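Local coordinates for protein malate dehydrogenase (Entamoeba histolytica, PDB 3I0P) that probably interconverts malate and oxaloacetate, using NAD as the hydride carrier, at residues Thr145-Ser149 against Asn265-Glu271; Phe155-Pro159 against Gly228-Leu232. All blocks are in the same frame, centred on the assembly; numbering follows the deposited sequence.

Contact 1 of 2, residues Thr145-Ser149 against Asn265-Glu271. With NAD (nicotinamide-adenine-dinucleotide), chain B.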
loop_
_atom_site.group_PDB
_atom_site.type_symbol
_atom_site.label_atom_id
_atom_site.label_comp_id
_atom_site.label_asym_id
_atom_site.label_seq_id
_atom_site.Cartn_x
_atom_site.Cartn_y
_atom_site.Cartn_z
ATOM N N THR A 145 -2.453 10.524 5.100
ATOM C CA THR A 145 -3.379 11.410 5.787
ATOM C C THR A 145 -4.780 10.960 5.436
ATOM O O THR A 145 -4.982 10.393 4.370
ATOM C CB THR A 145 -3.175 12.908 5.360
ATOM O OG1 THR A 145 -4.006 13.761 6.154
ATOM C CG2 THR A 145 -3.501 13.133 3.889
ATOM N N ASN A 146 -5.743 11.172 6.325
ATOM C CA ASN A 146 -7.131 11.065 5.898
ATOM C C ASN A 146 -7.628 12.419 5.395
ATOM O O ASN A 146 -6.912 13.418 5.497
ATOM C CB ASN A 146 -8.053 10.420 6.952
ATOM C CG ASN A 146 -8.067 11.148 8.302
ATOM O OD1 ASN A 146 -7.442 12.202 8.498
ATOM N ND2 ASN A 146 -8.803 10.565 9.251
ATOM N N ALA A 147 -8.823 12.440 4.816
ATOM C CA ALA A 147 -9.403 13.652 4.254
ATOM C C ALA A 147 -10.921 13.522 4.285
ATOM O O ALA A 147 -11.436 12.441 4.573
ATOM C CB ALA A 147 -8.905 13.863 2.830
ATOM N N ARG A 148 -11.638 14.612 4.005
ATOM C CA ARG A 148 -13.104 14.584 3.995
ATOM C C ARG A 148 -13.650 13.562 2.996
ATOM O O ARG A 148 -13.054 13.337 1.939
ATOM C CB ARG A 148 -13.689 15.974 3.713
ATOM C CG ARG A 148 -13.597 16.444 2.267
ATOM C CD ARG A 148 -14.253 17.809 2.084
ATOM N NE ARG A 148 -15.715 17.749 2.176
ATOM C CZ ARG A 148 -16.535 18.761 1.876
ATOM N NH1 ARG A 148 -16.043 19.929 1.463
ATOM N NH2 ARG A 148 -17.854 18.604 1.992
ATOM N N SER A 149 -14.774 12.943 3.348
ATOM C CA SER A 149 -15.430 11.948 2.504
ATOM C C SER A 149 -15.625 12.414 1.058
ATOM O O SER A 149 -16.222 13.468 0.797
ATOM C CB SER A 149 -16.773 11.554 3.112
ATOM O OG SER A 149 -16.613 11.241 4.480
ATOM N N ASN A 265 -10.496 12.703 13.970
ATOM C CA ASN A 265 -11.728 12.525 13.206
ATOM C C ASN A 265 -11.509 11.552 12.051
ATOM O O ASN A 265 -10.454 11.565 11.398
ATOM C CB ASN A 265 -12.228 13.862 12.660
ATOM C CG ASN A 265 -12.525 14.871 13.755
ATOM O OD1 ASN A 265 -13.013 14.521 14.833
ATOM N ND2 ASN A 265 -12.226 16.132 13.486
ATOM N N PHE A 266 -12.503 10.708 11.807
ATOM C CA PHE A 266 -12.433 9.736 10.716
ATOM C C PHE A 266 -13.688 9.790 9.859
ATOM O O PHE A 266 -14.771 10.128 10.357
ATOM C CB PHE A 266 -12.195 8.313 11.255
ATOM C CG PHE A 266 -13.173 7.897 12.312
ATOM C CD1 PHE A 266 -12.899 8.122 13.662
ATOM C CD2 PHE A 266 -14.376 7.288 11.968
ATOM C CE1 PHE A 266 -13.817 7.742 14.652
ATOM C CE2 PHE A 266 -15.290 6.903 12.950
ATOM C CZ PHE A 266 -15.009 7.132 14.291
ATOM N N LEU A 267 -13.532 9.470 8.573
ATOM C CA LEU A 267 -14.656 9.371 7.637
ATOM C C LEU A 267 -15.564 10.613 7.665
ATOM O O LEU A 267 -15.074 11.737 7.694
ATOM C CB LEU A 267 -15.456 8.081 7.899
ATOM C CG LEU A 267 -14.678 6.758 7.970
ATOM C CD1 LEU A 267 -15.496 5.670 8.644
ATOM C CD2 LEU A 267 -14.180 6.283 6.614
ATOM N N ASN A 268 -16.878 10.393 7.665
ATOM C CA ASN A 268 -17.890 11.459 7.726
ATOM C C ASN A 268 -17.714 12.487 8.858
ATOM O O ASN A 268 -18.202 13.606 8.744
ATOM C CB ASN A 268 -19.308 10.858 7.769
ATOM C CG ASN A 268 -19.571 10.041 9.047
ATOM O OD1 ASN A 268 -18.796 9.146 9.412
ATOM N ND2 ASN A 268 -20.674 10.345 9.724
ATOM N N HIS A 269 -17.024 12.115 9.937
ATOM C CA HIS A 269 -16.826 13.028 11.072
ATOM C C HIS A 269 -15.959 14.239 10.746
ATOM O O HIS A 269 -16.063 15.262 11.407
ATOM C CB HIS A 269 -16.255 12.301 12.287
ATOM C CG HIS A 269 -17.129 11.195 12.791
ATOM N ND1 HIS A 269 -18.099 11.389 13.750
ATOM C CD2 HIS A 269 -17.176 9.880 12.467
ATOM C CE1 HIS A 269 -18.704 10.241 13.999
ATOM N NE2 HIS A 269 -18.162 9.310 13.235
ATOM N N ILE A 270 -15.096 14.134 9.742
ATOM C CA ILE A 270 -14.268 15.277 9.364
ATOM C C ILE A 270 -15.161 16.463 8.949
ATOM O O ILE A 270 -15.081 17.538 9.550
ATOM C CB ILE A 270 -13.204 14.925 8.280
ATOM C CG1 ILE A 270 -12.193 13.916 8.833
ATOM C CG2 ILE A 270 -12.475 16.185 7.827
ATOM C CD1 ILE A 270 -11.405 13.144 7.796
ATOM N N GLU A 271 -16.016 16.243 7.948
ATOM C CA GLU A 271 -16.940 17.260 7.462
ATOM C C GLU A 271 -17.968 17.670 8.521
ATOM O O GLU A 271 -18.228 18.866 8.715
ATOM C CB GLU A 271 -17.628 16.782 6.181
ATOM C CG GLU A 271 -18.781 17.662 5.674
ATOM C CD GLU A 271 -18.369 19.100 5.360
ATOM O OE1 GLU A 271 -17.221 19.327 4.905
ATOM O OE2 GLU A 271 -19.208 20.007 5.556
HETATM P PA NAD B . -0.940 10.461 -9.646
HETATM O O1A NAD B . -0.504 11.751 -10.296
HETATM O O2A NAD B . -2.010 9.654 -10.308
HETATM O O5B NAD B . 0.388 9.567 -9.488
HETATM C C5B NAD B . 1.570 10.135 -8.897
HETATM C C4B NAD B . 2.603 9.068 -8.511
HETATM O O4B NAD B . 2.677 8.016 -9.483
HETATM C C3B NAD B . 4.009 9.626 -8.430
HETATM O O3B NAD B . 4.737 8.879 -7.441
HETATM C C2B NAD B . 4.581 9.366 -9.807
HETATM O O2B NAD B . 6.005 9.268 -9.776
HETATM C C1B NAD B . 3.950 8.031 -10.146
HETATM N N9A NAD B . 3.766 7.775 -11.604
HETATM C C8A NAD B . 3.000 8.469 -12.459
HETATM N N7A NAD B . 3.086 7.889 -13.676
HETATM C C5A NAD B . 3.906 6.817 -13.574
HETATM C C6A NAD B . 4.370 5.846 -14.468
HETATM N N6A NAD B . 4.000 5.859 -15.772
HETATM N N1A NAD B . 5.214 4.880 -14.031
HETATM C C2A NAD B . 5.606 4.841 -12.751
HETATM N N3A NAD B . 5.172 5.756 -11.873
HETATM C C4A NAD B . 4.326 6.752 -12.260
HETATM O O3 NAD B . -1.325 10.700 -8.083
HETATM P PN NAD B . -2.602 11.495 -7.459
HETATM O O1N NAD B . -3.447 10.477 -6.732
HETATM O O2N NAD B . -3.218 12.402 -8.496
HETATM O O5D NAD B . -1.942 12.447 -6.353
HETATM C C5D NAD B . -1.325 13.685 -6.717
HETATM C C4D NAD B . -0.924 14.467 -5.469
HETATM O O4D NAD B . -2.081 14.822 -4.707
HETATM C C3D NAD B . -0.030 13.655 -4.541
HETATM O O3D NAD B . 1.167 14.411 -4.309
HETATM C C2D NAD B . -0.853 13.436 -3.271
HETATM O O2D NAD B . -0.114 13.461 -2.037
HETATM C C1D NAD B . -1.805 14.610 -3.318
HETATM N N1N NAD B . -3.012 14.370 -2.530
HETATM C C2N NAD B . -3.108 14.955 -1.315
HETATM C C3N NAD B . -4.244 14.755 -0.526
HETATM C C7N NAD B . -4.369 15.395 0.829
HETATM O O7N NAD B . -5.383 15.196 1.485
HETATM N N7N NAD B . -3.379 16.160 1.283
HETATM C C4N NAD B . -5.275 13.945 -1.011
HETATM C C5N NAD B . -5.145 13.345 -2.267
HETATM C C6N NAD B . -3.992 13.579 -3.015
#
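With chi1 near +60° (58°), N146 swings its CG toward N265, while E271, extended at its first torsion and bent at the second, comes alongside R148. N146 ND2 donates to N265 O at 2.9 Å; the bond is bent at its hydrogen (134°) and lies in the carbonyl plane, though N265 O is tilted from the amide plane of N146. The carboxamide has further grips: OD1 accepts from G283 N of strand 282-290, and ND2 also bonds E255 of helix 244-259, whose OE1 takes L267 N as well. This fixes the amide's rotation. Next to it the tip of I270, CD1, rests 3.9 Å from N146 CG and 3.3 Å from A147 O. E271 OE1 sits over one face of the R148 guanidinium, near its rim, 3.1 Å from R148 NH2; this salt bridge works by charge alone, and may offset the like charge of E275 near E271 OE2. S149 OG bonds I160 O and merely rests on the L267-N268 peptide. On the cofactor side of the segment, T145 CG2 lies 3.7 Å and A147 CB 4.0 Å from the carboxamide oxygen O7N of NAD. The site is a nicotinamide pocket wall, formed as strand 139-145 runs out and backed by a type II' turn (F266 to H269) entering helix 269-277.

Contact 2 of 2, residues Phe155-Pro159 against Gly228-Leu232; sequences FGDEP and GKAYL
The irregular chain of 155-159 passes the start of strand 230-232, with P159 CA 4.9 Å from Y231 CA and E158 CA 5.9 Å from G228 CA. From the strand, Y231 reaches across with its CG held over its own main chain (chi1 52°), which lays the ring along the D157-E158 backbone. E158 N comes obliquely to CD2 of Y231 at 3.5 Å. At the far end Y231 OH donates to the anti lone pair of D157 OD1, 2.9 Å away; OD1 lies in the ring plane at its edge, while the carboxylate is turned 72° from the ring. G211 N bonds the same OD1, so two donors hold this buried oxygen. At the near end the P159 ring crosses Y231 at about a right angle, its CD 3.9 Å from Y231 CB. E158 turns away, and its OE1 accepts from D315 N of the second subunit. L317 of the second subunit packs on both D157 and Y231. G228, at positive phi, is the C-prime residue of a Schellman motif: the chain leaves helix 218-224 through it and enters the small antiparallel sheet of strands 207-209 and 230-232, which the contact joins to the loop 155-159.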
loop_
_atom_site.group_PDB
_atom_site.type_symbol
_atom_site.label_atom_id
_atom_site.label_comp_id
_atom_site.label_asym_id
_atom_site.label_seq_id
_atom_site.Cartn_x
_atom_site.Cartn_y
_atom_site.Cartn_z
ATOM N N PHE A 155 -19.083 -1.502 -3.576
ATOM C CA PHE A 155 -20.543 -1.731 -3.507
ATOM C C PHE A 155 -21.298 -0.558 -2.870
ATOM O O PHE A 155 -22.483 -0.685 -2.539
ATOM C CB PHE A 155 -20.914 -3.062 -2.811
ATOM C CG PHE A 155 -20.224 -4.277 -3.384
ATOM C CD1 PHE A 155 -19.997 -4.399 -4.758
ATOM C CD2 PHE A 155 -19.818 -5.316 -2.543
ATOM C CE1 PHE A 155 -19.353 -5.525 -5.281
ATOM C CE2 PHE A 155 -19.176 -6.451 -3.052
ATOM C CZ PHE A 155 -18.941 -6.554 -4.424
ATOM N N GLY A 156 -20.614 0.578 -2.709
ATOM C CA GLY A 156 -21.183 1.757 -2.044
ATOM C C GLY A 156 -21.713 2.769 -3.036
ATOM O O GLY A 156 -21.274 2.804 -4.189
ATOM N N ASP A 157 -22.662 3.592 -2.589
ATOM C CA ASP A 157 -23.361 4.548 -3.461
ATOM C C ASP A 157 -23.332 5.947 -2.835
ATOM O O ASP A 157 -24.223 6.778 -3.063
ATOM C CB ASP A 157 -24.807 4.076 -3.697
ATOM C CG ASP A 157 -25.421 4.630 -4.988
ATOM O OD1 ASP A 157 -24.675 4.873 -5.961
ATOM O OD2 ASP A 157 -26.659 4.813 -5.031
ATOM N N GLU A 158 -22.276 6.206 -2.068
ATOM C CA GLU A 158 -22.206 7.353 -1.170
ATOM C C GLU A 158 -20.734 7.637 -0.823
ATOM O O GLU A 158 -19.987 6.708 -0.523
ATOM C CB GLU A 158 -22.992 7.019 0.101
ATOM C CG GLU A 158 -23.331 8.202 1.002
ATOM C CD GLU A 158 -23.803 7.777 2.400
ATOM O OE1 GLU A 158 -24.141 6.587 2.613
ATOM O OE2 GLU A 158 -23.834 8.655 3.293
ATOM N N PRO A 159 -20.302 8.916 -0.884
ATOM C CA PRO A 159 -18.941 9.248 -0.441
ATOM C C PRO A 159 -18.778 9.043 1.065
ATOM O O PRO A 159 -19.575 9.578 1.849
ATOM C CB PRO A 159 -18.807 10.735 -0.784
ATOM C CG PRO A 159 -20.203 11.243 -0.851
ATOM C CD PRO A 159 -21.023 10.102 -1.379
ATOM N N GLY A 228 -23.379 14.495 -0.732
ATOM C CA GLY A 228 -23.536 13.044 -0.592
ATOM C C GLY A 228 -24.229 12.387 -1.777
ATOM O O GLY A 228 -24.763 11.281 -1.651
ATOM N N LYS A 229 -24.213 13.059 -2.929
ATOM C CA LYS A 229 -24.937 12.587 -4.117
ATOM C C LYS A 229 -24.022 12.230 -5.308
ATOM O O LYS A 229 -24.507 11.897 -6.391
ATOM C CB LYS A 229 -26.045 13.583 -4.528
ATOM N N ALA A 230 -22.709 12.306 -5.095
ATOM C CA ALA A 230 -21.702 11.807 -6.044
ATOM C C ALA A 230 -20.470 11.349 -5.273
ATOM O O ALA A 230 -20.314 11.678 -4.093
ATOM C CB ALA A 230 -21.322 12.871 -7.057
ATOM N N TYR A 231 -19.593 10.598 -5.937
ATOM C CA TYR A 231 -18.426 10.022 -5.271
ATOM C C TYR A 231 -17.327 9.579 -6.239
ATOM O O TYR A 231 -17.597 9.288 -7.410
ATOM C CB TYR A 231 -18.859 8.844 -4.388
ATOM C CG TYR A 231 -19.695 7.811 -5.111
ATOM C CD1 TYR A 231 -19.099 6.863 -5.954
ATOM C CD2 TYR A 231 -21.079 7.779 -4.962
ATOM C CE1 TYR A 231 -19.858 5.916 -6.623
ATOM C CE2 TYR A 231 -21.851 6.834 -5.633
ATOM C CZ TYR A 231 -21.233 5.902 -6.459
ATOM O OH TYR A 231 -21.985 4.959 -7.122
ATOM N N LEU A 232 -16.091 9.550 -5.739
ATOM C CA LEU A 232 -14.939 8.993 -6.461
ATOM C C LEU A 232 -14.810 7.482 -6.215
ATOM O O LEU A 232 -15.233 6.974 -5.172
ATOM C CB LEU A 232 -13.656 9.681 -6.005
ATOM C CG LEU A 232 -13.395 11.139 -6.374
ATOM C CD1 LEU A 232 -12.591 11.805 -5.290
ATOM C CD2 LEU A 232 -12.672 11.232 -7.692
#

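How the contacts relate
Contact 2 is nested along the chain inside the loop closed by contact 1: 145-149 and 155-159 both belong to the connection between strands 139-145 and 166-170, which is thus tied at its beginning to 265-271 and further on to 228-232. The two centres are 14 Å apart, and the contacts meet where S149 CB packs 3.7 Å from P159 O. T145 and A147 of contact 1 lie beside the nicotinamide carboxamide of one NAD; F155, in the 155-159 segment but without contact to 228-232, touches another NAD molecule. Both contacts also meet the second subunit, so this connection lies near NAD and at the subunit interface.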